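Long-range contact in Beta/gamma crystallin domain-containing protein 1 (Homo sapiens, PDB 3CW3), which may suppress malignant melanoma, perhaps through interactions with the cytoskeleton, and is represented here by one of its beta/gamma-crystallin domains: residues A[41-53]-A[84-96]. Sequence-based numbering, arbitrary orientation.
Sequences GCWILYEQPNFEG and DKPVVIGSIRHVV
S91 OG packs against the folded hairpin 47-53 and ties both of its arms: it donates to Q48 O at 2.7 Å and accepts from F51 N at 2.9 Å. Its chi1 of 49°, with OG between the backbone N and the carbonyl carbon, turns the hydroxyl to that spot. Beside it the side chains of F51 and R93 cross at about a right angle, with R93 CD over the centre of the F51 ring, 3.6 Å from the centroid, a CH-pi contact. The Y46 ring lies next to F51, with F51 CA over one face, I44 CG2 over the opposite face and R93 CB at the edge. S91, R93 and Y46 stand on the I44 face of the antiparallel pair 42-46/91-95, where R93 N reaches I44 O at 2.9 Å with a nearly straight N-H...O of 172°. Y46 O accepts from G90 N at 2.7 Å and weakly from S91 N, a classic beta bulge. On the other sheet face W43 and H94 form an offset stack, planes 20° apart, and W43 CE3 meets I92 CG2 at 3.5 Å. Further out, D21 salt-bridges R93 NH1 and accepts from H94 N. In this second Greek key motif a serine hydroxyl, used as donor and acceptor, thus ties the folded hairpin to strand 91-95, alongside the CH-pi contact.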
loop_
_atom_site.group_PDB
_atom_site.type_symbol
_atom_site.label_atom_id
_atom_site.label_comp_id
_atom_site.label_asym_id
_atom_site.label_seq_id
_atom_site.Cartn_x
_atom_site.Cartn_y
_atom_site.Cartn_z
ATOM N N GLY A 41 2.244 7.853 -13.160
ATOM C CA GLY A 41 1.033 7.093 -13.409
ATOM C C GLY A 41 0.073 7.128 -12.238
ATOM O O GLY A 41 0.214 7.941 -11.318
ATOM N N CYS A 42 -0.917 6.243 -12.286
ATOM C CA CYS A 42 -1.919 6.142 -11.238
ATOM C C CYS A 42 -2.024 4.684 -10.828
ATOM O O CYS A 42 -1.871 3.782 -11.655
ATOM C CB CYS A 42 -3.271 6.652 -11.741
ATOM S SG CYS A 42 -3.230 8.386 -12.275
ATOM N N TRP A 43 -2.283 4.456 -9.550
ATOM C CA TRP A 43 -2.374 3.098 -9.040
ATOM C C TRP A 43 -3.456 2.953 -7.993
ATOM O O TRP A 43 -3.967 3.938 -7.472
ATOM C CB TRP A 43 -1.043 2.691 -8.409
ATOM C CG TRP A 43 0.113 2.764 -9.348
ATOM C CD1 TRP A 43 0.758 3.890 -9.780
ATOM C CD2 TRP A 43 0.744 1.662 -9.998
ATOM N NE1 TRP A 43 1.758 3.549 -10.665
ATOM C CE2 TRP A 43 1.769 2.187 -10.815
ATOM C CE3 TRP A 43 0.541 0.274 -9.972
ATOM C CZ2 TRP A 43 2.591 1.374 -11.601
ATOM C CZ3 TRP A 43 1.361 -0.534 -10.756
ATOM C CH2 TRP A 43 2.371 0.020 -11.558
ATOM N N ILE A 44 -3.801 1.708 -7.691
ATOM C CA ILE A 44 -4.788 1.425 -6.665
ATOM C C ILE A 44 -4.258 0.287 -5.806
ATOM O O ILE A 44 -3.881 -0.765 -6.326
ATOM C CB ILE A 44 -6.137 0.964 -7.243
ATOM C CG1 ILE A 44 -6.685 2.000 -8.226
ATOM C CG2 ILE A 44 -7.131 0.766 -6.097
ATOM C CD1 ILE A 44 -7.873 1.497 -9.005
ATOM N N LEU A 45 -4.225 0.499 -4.496
ATOM C CA LEU A 45 -3.774 -0.537 -3.583
ATOM C C LEU A 45 -5.044 -1.186 -3.047
ATOM O O LEU A 45 -5.949 -0.490 -2.584
ATOM C CB LEU A 45 -2.977 0.059 -2.424
ATOM C CG LEU A 45 -1.775 0.944 -2.755
ATOM C CD1 LEU A 45 -1.122 1.377 -1.453
ATOM C CD2 LEU A 45 -0.778 0.186 -3.622
ATOM N N TYR A 46 -5.127 -2.508 -3.140
ATOM C CA TYR A 46 -6.298 -3.226 -2.649
ATOM C C TYR A 46 -5.972 -4.076 -1.431
ATOM O O TYR A 46 -4.877 -4.628 -1.310
ATOM C CB TYR A 46 -6.884 -4.128 -3.733
ATOM C CG TYR A 46 -7.665 -3.405 -4.806
ATOM C CD1 TYR A 46 -7.075 -3.055 -6.019
ATOM C CD2 TYR A 46 -9.014 -3.103 -4.620
ATOM C CE1 TYR A 46 -7.816 -2.426 -7.029
ATOM C CE2 TYR A 46 -9.758 -2.477 -5.615
ATOM C CZ TYR A 46 -9.161 -2.145 -6.815
ATOM O OH TYR A 46 -9.919 -1.560 -7.804
ATOM N N GLU A 47 -6.945 -4.188 -0.537
ATOM C CA GLU A 47 -6.803 -4.970 0.679
ATOM C C GLU A 47 -6.728 -6.471 0.392
ATOM O O GLU A 47 -6.044 -7.210 1.097
ATOM C CB GLU A 47 -7.987 -4.678 1.601
ATOM C CG GLU A 47 -8.175 -5.677 2.724
ATOM C CD GLU A 47 -9.477 -5.460 3.470
ATOM O OE1 GLU A 47 -10.490 -5.116 2.820
ATOM O OE2 GLU A 47 -9.488 -5.649 4.701
ATOM N N GLN A 48 -7.427 -6.915 -0.645
ATOM C CA GLN A 48 -7.447 -8.335 -0.983
ATOM C C GLN A 48 -6.975 -8.625 -2.400
ATOM O O GLN A 48 -6.940 -7.735 -3.246
ATOM C CB GLN A 48 -8.864 -8.883 -0.802
ATOM C CG GLN A 48 -9.488 -8.494 0.529
ATOM C CD GLN A 48 -10.836 -9.140 0.755
ATOM O OE1 GLN A 48 -11.717 -9.083 -0.101
ATOM N NE2 GLN A 48 -11.005 -9.755 1.919
ATOM N N PRO A 49 -6.597 -9.887 -2.672
ATOM C CA PRO A 49 -6.134 -10.271 -4.006
ATOM C C PRO A 49 -7.231 -10.068 -5.046
ATOM O O PRO A 49 -8.409 -9.962 -4.709
ATOM C CB PRO A 49 -5.773 -11.746 -3.834
ATOM C CG PRO A 49 -5.336 -11.822 -2.405
ATOM C CD PRO A 49 -6.397 -10.987 -1.714
ATOM N N ASN A 50 -6.831 -10.008 -6.311
ATOM C CA ASN A 50 -7.761 -9.833 -7.415
ATOM C C ASN A 50 -8.553 -8.529 -7.372
ATOM O O ASN A 50 -9.702 -8.467 -7.818
ATOM C CB ASN A 50 -8.699 -11.039 -7.487
ATOM C CG ASN A 50 -7.938 -12.336 -7.710
ATOM O OD1 ASN A 50 -7.167 -12.453 -8.661
ATOM N ND2 ASN A 50 -8.140 -13.305 -6.829
ATOM N N PHE A 51 -7.923 -7.494 -6.825
ATOM C CA PHE A 51 -8.505 -6.162 -6.759
ATOM C C PHE A 51 -9.876 -6.103 -6.089
ATOM O O PHE A 51 -10.830 -5.555 -6.639
ATOM C CB PHE A 51 -8.559 -5.602 -8.185
ATOM C CG PHE A 51 -7.330 -5.934 -8.998
ATOM C CD1 PHE A 51 -7.406 -6.803 -10.086
ATOM C CD2 PHE A 51 -6.086 -5.423 -8.638
ATOM C CE1 PHE A 51 -6.264 -7.163 -10.800
ATOM C CE2 PHE A 51 -4.936 -5.772 -9.343
ATOM C CZ PHE A 51 -5.026 -6.646 -10.428
ATOM N N GLU A 52 -9.954 -6.661 -4.886
ATOM C CA GLU A 52 -11.194 -6.690 -4.119
ATOM C C GLU A 52 -10.943 -6.104 -2.736
ATOM O O GLU A 52 -9.793 -5.906 -2.344
ATOM C CB GLU A 52 -11.683 -8.134 -3.958
ATOM C CG GLU A 52 -12.015 -8.854 -5.253
ATOM C CD GLU A 52 -13.188 -8.229 -5.977
ATOM O OE1 GLU A 52 -14.100 -7.711 -5.298
ATOM O OE2 GLU A 52 -13.211 -8.269 -7.223
ATOM N N GLY A 53 -12.020 -5.841 -2.000
ATOM C CA GLY A 53 -11.893 -5.302 -0.656
ATOM C C GLY A 53 -11.696 -3.801 -0.628
ATOM O O GLY A 53 -11.920 -3.124 -1.632
ATOM N N ASP A 84 1.664 -3.431 15.080
ATOM C CA ASP A 84 2.883 -4.231 15.083
ATOM C C ASP A 84 2.905 -5.166 13.879
ATOM O O ASP A 84 3.961 -5.643 13.469
ATOM C CB ASP A 84 2.970 -5.052 16.370
ATOM C CG ASP A 84 3.156 -4.184 17.592
ATOM O OD1 ASP A 84 4.207 -3.516 17.685
ATOM O OD2 ASP A 84 2.252 -4.157 18.452
ATOM N N LYS A 85 1.736 -5.427 13.306
ATOM C CA LYS A 85 1.672 -6.317 12.154
ATOM C C LYS A 85 2.062 -5.598 10.866
ATOM O O LYS A 85 1.595 -4.493 10.594
ATOM C CB LYS A 85 0.272 -6.940 12.050
ATOM C CG LYS A 85 0.250 -8.399 12.529
ATOM C CD LYS A 85 -1.128 -8.902 12.947
ATOM C CE LYS A 85 -1.520 -8.387 14.327
ATOM N NZ LYS A 85 -1.889 -6.934 14.313
ATOM N N PRO A 86 2.954 -6.207 10.067
ATOM C CA PRO A 86 3.390 -5.594 8.810
ATOM C C PRO A 86 2.200 -5.215 7.937
ATOM O O PRO A 86 1.173 -5.892 7.948
ATOM C CB PRO A 86 4.235 -6.690 8.163
ATOM C CG PRO A 86 4.814 -7.405 9.346
ATOM C CD PRO A 86 3.621 -7.505 10.272
ATOM N N VAL A 87 2.336 -4.123 7.196
ATOM C CA VAL A 87 1.269 -3.698 6.304
ATOM C C VAL A 87 1.087 -4.805 5.273
ATOM O O VAL A 87 2.063 -5.304 4.713
ATOM C CB VAL A 87 1.638 -2.385 5.571
ATOM C CG1 VAL A 87 0.659 -2.124 4.429
ATOM C CG2 VAL A 87 1.619 -1.223 6.553
ATOM N N VAL A 88 -0.156 -5.206 5.038
ATOM C CA VAL A 88 -0.427 -6.241 4.053
ATOM C C VAL A 88 -1.224 -5.672 2.883
ATOM O O VAL A 88 -2.265 -5.038 3.073
ATOM C CB VAL A 88 -1.216 -7.420 4.666
ATOM C CG1 VAL A 88 -1.581 -8.423 3.577
ATOM C CG2 VAL A 88 -0.381 -8.100 5.750
ATOM N N ILE A 89 -0.719 -5.892 1.674
ATOM C CA ILE A 89 -1.385 -5.429 0.462
ATOM C C ILE A 89 -1.878 -6.662 -0.293
ATOM O O ILE A 89 -1.110 -7.598 -0.537
ATOM C CB ILE A 89 -0.415 -4.619 -0.438
ATOM C CG1 ILE A 89 0.086 -3.384 0.314
ATOM C CG2 ILE A 89 -1.122 -4.192 -1.717
ATOM C CD1 ILE A 89 1.111 -2.570 -0.459
ATOM N N GLY A 90 -3.161 -6.664 -0.651
ATOM C CA GLY A 90 -3.739 -7.797 -1.357
ATOM C C GLY A 90 -3.419 -7.840 -2.840
ATOM O O GLY A 90 -3.129 -8.897 -3.397
ATOM N N SER A 91 -3.486 -6.687 -3.487
ATOM C CA SER A 91 -3.202 -6.596 -4.910
ATOM C C SER A 91 -2.971 -5.143 -5.282
ATOM O O SER A 91 -3.408 -4.234 -4.573
ATOM C CB SER A 91 -4.359 -7.189 -5.731
ATOM O OG SER A 91 -5.617 -6.687 -5.307
ATOM N N ILE A 92 -2.264 -4.934 -6.385
ATOM C CA ILE A 92 -1.948 -3.594 -6.855
ATOM C C ILE A 92 -2.383 -3.473 -8.310
ATOM O O ILE A 92 -1.962 -4.259 -9.166
ATOM C CB ILE A 92 -0.425 -3.318 -6.725
ATOM C CG1 ILE A 92 -0.041 -3.284 -5.241
ATOM C CG2 ILE A 92 -0.057 -2.026 -7.428
ATOM C CD1 ILE A 92 1.448 -3.067 -4.972
ATOM N N ARG A 93 -3.240 -2.493 -8.576
ATOM C CA ARG A 93 -3.748 -2.267 -9.919
ATOM C C ARG A 93 -3.034 -1.105 -10.597
ATOM O O ARG A 93 -2.918 -0.011 -10.042
ATOM C CB ARG A 93 -5.252 -1.987 -9.867
ATOM C CG ARG A 93 -5.935 -1.951 -11.232
ATOM C CD ARG A 93 -6.275 -3.357 -11.729
ATOM N NE ARG A 93 -7.167 -3.311 -12.888
ATOM C CZ ARG A 93 -6.780 -3.041 -14.132
ATOM N NH1 ARG A 93 -5.501 -2.797 -14.402
ATOM N NH2 ARG A 93 -7.679 -2.996 -15.108
ATOM N N HIS A 94 -2.560 -1.363 -11.809
ATOM C CA HIS A 94 -1.857 -0.376 -12.616
ATOM C C HIS A 94 -2.908 0.317 -13.481
ATOM O O HIS A 94 -3.405 -0.258 -14.450
ATOM C CB HIS A 94 -0.808 -1.095 -13.475
ATOM C CG HIS A 94 -0.024 -0.193 -14.375
ATOM N ND1 HIS A 94 0.211 1.133 -14.084
ATOM C CD2 HIS A 94 0.621 -0.443 -15.540
ATOM C CE1 HIS A 94 0.967 1.662 -15.029
ATOM N NE2 HIS A 94 1.230 0.727 -15.924
ATOM N N VAL A 95 -3.257 1.548 -13.113
ATOM C CA VAL A 95 -4.268 2.294 -13.848
ATOM C C VAL A 95 -3.779 2.764 -15.212
ATOM O O VAL A 95 -2.959 3.680 -15.317
ATOM C CB VAL A 95 -4.765 3.505 -13.037
ATOM C CG1 VAL A 95 -5.856 4.234 -13.806
ATOM C CG2 VAL A 95 -5.295 3.036 -11.688
ATOM N N VAL A 96 -4.300 2.112 -16.249
ATOM C CA VAL A 96 -3.969 2.394 -17.641
ATOM C C VAL A 96 -2.500 2.086 -17.929
ATOM O O VAL A 96 -1.784 1.700 -16.978
ATOM C CB VAL A 96 -4.288 3.868 -17.996
ATOM C CG1 VAL A 96 -4.047 4.126 -19.473
ATOM C CG2 VAL A 96 -5.739 4.171 -17.650
ATOM O OXT VAL A 96 -2.080 2.217 -19.099
HETATM O O HOH W 1 -0.194 4.430 -14.564
HETATM O O HOH W 2 -4.372 -6.961 3.064
#